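Local structure of galactan 1,3-beta-galactosidase (7BYS) at residues F45-C50 with Q62-P68. The protein probably cleaves beta-1,3-galactan as an exo-acting glycoside hydrolase of family 43 and carries a calcium-containing carbohydrate-binding module. Sequence-based numbering, arbitrary orientation.
Sequences FKAVSC and QNDALSP
Val-48 and the pair Ala-65 and Leu-66 illustrate a classic beta bulge, in which two residues of one chain segment face a single residue of the other. The carbonyl oxygen of Val-48 accepts two hydrogen bonds, from Ala-65 N at 2.8 Å and from Leu-66 N at 3.3 Å, the latter on a lone pair in the carbonyl plane. Val-48 N returns a bond to Leu-66 O. Beyond the bulge, a water accepts from Cys-50 N and donates to Gln-62 O and Asp-64 OD1, before Gln-62 N binds Cys-50 O directly at 2.9 Å.

Phe-45 packs the other end. With CG anti to the backbone N (chi1 -178°), its CB carries the ring towards 62-68: CD2 meets Pro-68 CG at 3.9 Å, CE2 lies 3.6 Å from Pro-68 N, and CZ lies 3.6 Å from Leu-66 O, which CE1 approaches more loosely, and 4.0 Å from Leu-66 CD2. An alanine here would remove the ring and probably open a gap beside Pro-68, stripping Leu-66 CD2 of its ring contact.

Asp-64 OD1 is also salt-bridged to Arg-61, and Cys-50 is tied by a disulfide to Cys-119. Phe-34 of strand 30-36 touches Val-48, Cys-50 and Ala-65, while Val-80 of strand 79-88 packs on Phe-45 and Val-48, and Phe-98 of strand 93-101 on Leu-66, joining the first two blades of the five-bladed GH43 beta-propeller.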
ATOM      1  N   PHE A  45       8.501  13.152  11.802  1.00 13.28           N
ATOM      2  CA  PHE A  45       8.798  13.699  10.487  1.00 13.52           C
ATOM      3  C   PHE A  45      10.296  13.698  10.214  1.00 14.12           C
ATOM      4  O   PHE A  45      11.075  14.299  10.967  1.00 15.07           O
ATOM      5  CB  PHE A  45       8.249  15.115  10.398  1.00 12.27           C
ATOM      6  CG  PHE A  45       8.450  15.769   9.060  1.00 11.36           C
ATOM      7  CD1 PHE A  45       8.237  15.063   7.883  1.00 10.75           C
ATOM      8  CD2 PHE A  45       8.811  17.105   8.977  1.00 10.90           C
ATOM      9  CE1 PHE A  45       8.389  15.670   6.659  1.00 11.97           C
ATOM     10  CE2 PHE A  45       8.964  17.716   7.746  1.00 12.88           C
ATOM     11  CZ  PHE A  45       8.765  16.996   6.589  1.00 12.55           C
ATOM     12  N   LYS A  46      10.689  13.034   9.132  1.00 12.18           N
ATOM     13  CA  LYS A  46      12.020  13.144   8.560  1.00 12.51           C
ATOM     14  C   LYS A  46      12.013  13.899   7.241  1.00 13.11           C
ATOM     15  O   LYS A  46      12.796  14.835   7.067  1.00 13.61           O
ATOM     16  CB  LYS A  46      12.636  11.754   8.352  1.00 12.75           C
ATOM     17  CG  LYS A  46      14.011  11.801   7.691  1.00 14.73           C
ATOM     18  CD  LYS A  46      14.609  10.408   7.574  1.00 19.14           C
ATOM     19  CE  LYS A  46      15.926  10.434   6.814  1.00 21.37           C
ATOM     20  NZ  LYS A  46      17.023  10.999   7.648  1.00 34.06           N
ATOM     21  N   ALA A  47      11.140  13.516   6.301  1.00 11.43           N
ATOM     22  CA  ALA A  47      11.023  14.242   5.043  1.00 10.55           C
ATOM     23  C   ALA A  47       9.788  13.764   4.303  1.00  8.84           C
ATOM     24  O   ALA A  47       9.316  12.639   4.505  1.00 10.11           O
ATOM     25  CB  ALA A  47      12.254  14.026   4.158  1.00 12.13           C
ATOM     26  N   VAL A  48       9.275  14.628   3.430  1.00  9.33           N
ATOM     27  CA  VAL A  48       8.421  14.187   2.330  1.00  7.71           C
ATOM     28  C   VAL A  48       9.360  13.958   1.151  1.00 10.57           C
ATOM     29  O   VAL A  48       9.994  14.901   0.669  1.00  9.55           O
ATOM     30  CB  VAL A  48       7.331  15.213   1.986  1.00  9.33           C
ATOM     31  CG1 VAL A  48       6.549  14.753   0.744  1.00 10.22           C
ATOM     32  CG2 VAL A  48       6.374  15.406   3.158  1.00 10.96           C
ATOM     33  N   SER A  49       9.470  12.708   0.711  1.00  9.39           N
ATOM     34  CA  SER A  49      10.305  12.334  -0.411  1.00  9.28           C
ATOM     35  C   SER A  49       9.631  12.665  -1.738  1.00 11.08           C
ATOM     36  O   SER A  49       8.428  12.950  -1.807  1.00 10.97           O
ATOM     37  CB  SER A  49      10.597  10.840  -0.357  1.00 10.78           C
ATOM     38  OG  SER A  49       9.366  10.124  -0.319  1.00 11.73           O
ATOM     39  N   CYS A  50      10.430  12.627  -2.803  1.00 10.42           N
ATOM     40  CA  CYS A  50       9.943  12.882  -4.149  1.00 10.65           C
ATOM     41  C   CYS A  50      10.693  11.973  -5.104  1.00 11.55           C
ATOM     42  O   CYS A  50      11.912  12.116  -5.259  1.00 13.50           O
ATOM     43  CB  CYS A  50      10.184  14.348  -4.538  1.00 11.77           C
ATOM     44  SG  CYS A  50       9.185  14.880  -5.992  1.00 14.23           S
ATOM     45  N   GLN A  62      14.608  12.216  -6.184  1.00 12.68           N
ATOM     46  CA  GLN A  62      15.065  13.595  -6.249  1.00 10.61           C
ATOM     47  C   GLN A  62      15.262  14.123  -4.836  1.00 11.81           C
ATOM     48  O   GLN A  62      14.988  13.439  -3.845  1.00 12.08           O
ATOM     49  CB  GLN A  62      14.052  14.461  -7.011  1.00 14.11           C
ATOM     50  CG  GLN A  62      13.529  13.815  -8.278  1.00 13.60           C
ATOM     51  CD  GLN A  62      14.626  13.576  -9.284  1.00 16.30           C
ATOM     52  OE1 GLN A  62      15.421  14.471  -9.570  1.00 16.88           O
ATOM     53  NE2 GLN A  62      14.678  12.363  -9.833  1.00 16.65           N
ATOM     54  N   ASN A  63      15.763  15.352  -4.742  1.00 13.28           N
ATOM     55  CA  ASN A  63      15.855  15.994  -3.439  1.00 13.37           C
ATOM     56  C   ASN A  63      14.479  16.009  -2.768  1.00 12.95           C
ATOM     57  O   ASN A  63      13.442  16.075  -3.432  1.00 13.20           O
ATOM     58  CB  ASN A  63      16.421  17.410  -3.597  1.00 14.50           C
ATOM     59  CG  ASN A  63      17.877  17.404  -4.059  1.00 16.81           C
ATOM     60  OD1 ASN A  63      18.734  16.784  -3.429  1.00 19.16           O
ATOM     61  ND2 ASN A  63      18.155  18.079  -5.169  1.00 17.76           N
ATOM     62  N   ASP A  64      14.473  15.912  -1.441  1.00 11.81           N
ATOM     63  CA  ASP A  64      13.214  15.842  -0.709  1.00 12.81           C
ATOM     64  C   ASP A  64      12.334  17.051  -1.008  1.00 13.33           C
ATOM     65  O   ASP A  64      12.815  18.178  -1.154  1.00 14.47           O
ATOM     66  CB  ASP A  64      13.484  15.755   0.791  1.00 11.88           C
ATOM     67  CG  ASP A  64      14.084  14.423   1.201  1.00 12.44           C
ATOM     68  OD1 ASP A  64      13.835  13.410   0.517  1.00 13.93           O
ATOM     69  OD2 ASP A  64      14.795  14.397   2.230  1.00 15.04           O
ATOM     70  N   ALA A  65      11.029  16.807  -1.097  1.00 11.13           N
ATOM     71  CA  ALA A  65      10.097  17.887  -1.377  1.00 10.26           C
ATOM     72  C   ALA A  65       9.800  18.737  -0.144  1.00 12.03           C
ATOM     73  O   ALA A  65       9.504  19.931  -0.276  1.00 11.74           O
ATOM     74  CB  ALA A  65       8.793  17.315  -1.933  1.00 11.61           C
ATOM     75  N   LEU A  66       9.850  18.151   1.051  1.00 10.72           N
ATOM     76  CA  LEU A  66       9.600  18.899   2.278  1.00 11.09           C
ATOM     77  C   LEU A  66      10.540  18.402   3.366  1.00 11.07           C
ATOM     78  O   LEU A  66      10.731  17.193   3.536  1.00 13.92           O
ATOM     79  CB  LEU A  66       8.128  18.801   2.743  1.00 12.26           C
ATOM     80  CG  LEU A  66       7.766  19.780   3.863  1.00 12.48           C
ATOM     81  CD1 LEU A  66       7.748  21.189   3.305  1.00 13.11           C
ATOM     82  CD2 LEU A  66       6.425  19.421   4.488  1.00 12.60           C
ATOM     83  N   SER A  67      11.134  19.333   4.094  1.00 13.81           N
ATOM     84  CA  SER A  67      12.136  19.027   5.100  1.00 16.73           C
ATOM     85  C   SER A  67      11.727  19.662   6.416  1.00 11.70           C
ATOM     86  O   SER A  67      10.947  20.618   6.436  1.00 13.87           O
ATOM     87  CB  SER A  67      13.504  19.564   4.668  1.00 17.52           C
ATOM     88  OG  SER A  67      13.907  18.949   3.461  1.00 22.05           O
ATOM     89  N   PRO A  68      12.234  19.153   7.537  1.00 14.36           N
ATOM     90  CA  PRO A  68      11.797  19.663   8.839  1.00 12.69           C
ATOM     91  C   PRO A  68      12.306  21.063   9.131  1.00 15.86           C
ATOM     92  O   PRO A  68      13.320  21.518   8.596  1.00 17.27           O
ATOM     93  CB  PRO A  68      12.389  18.656   9.833  1.00 17.02           C
ATOM     94  CG  PRO A  68      12.669  17.441   9.024  1.00 17.96           C
ATOM     95  CD  PRO A  68      13.070  17.950   7.686  1.00 16.47           C
TER
HETATM   96  O   HOH W   1      13.303  12.519  -1.964  1.00 11.52           O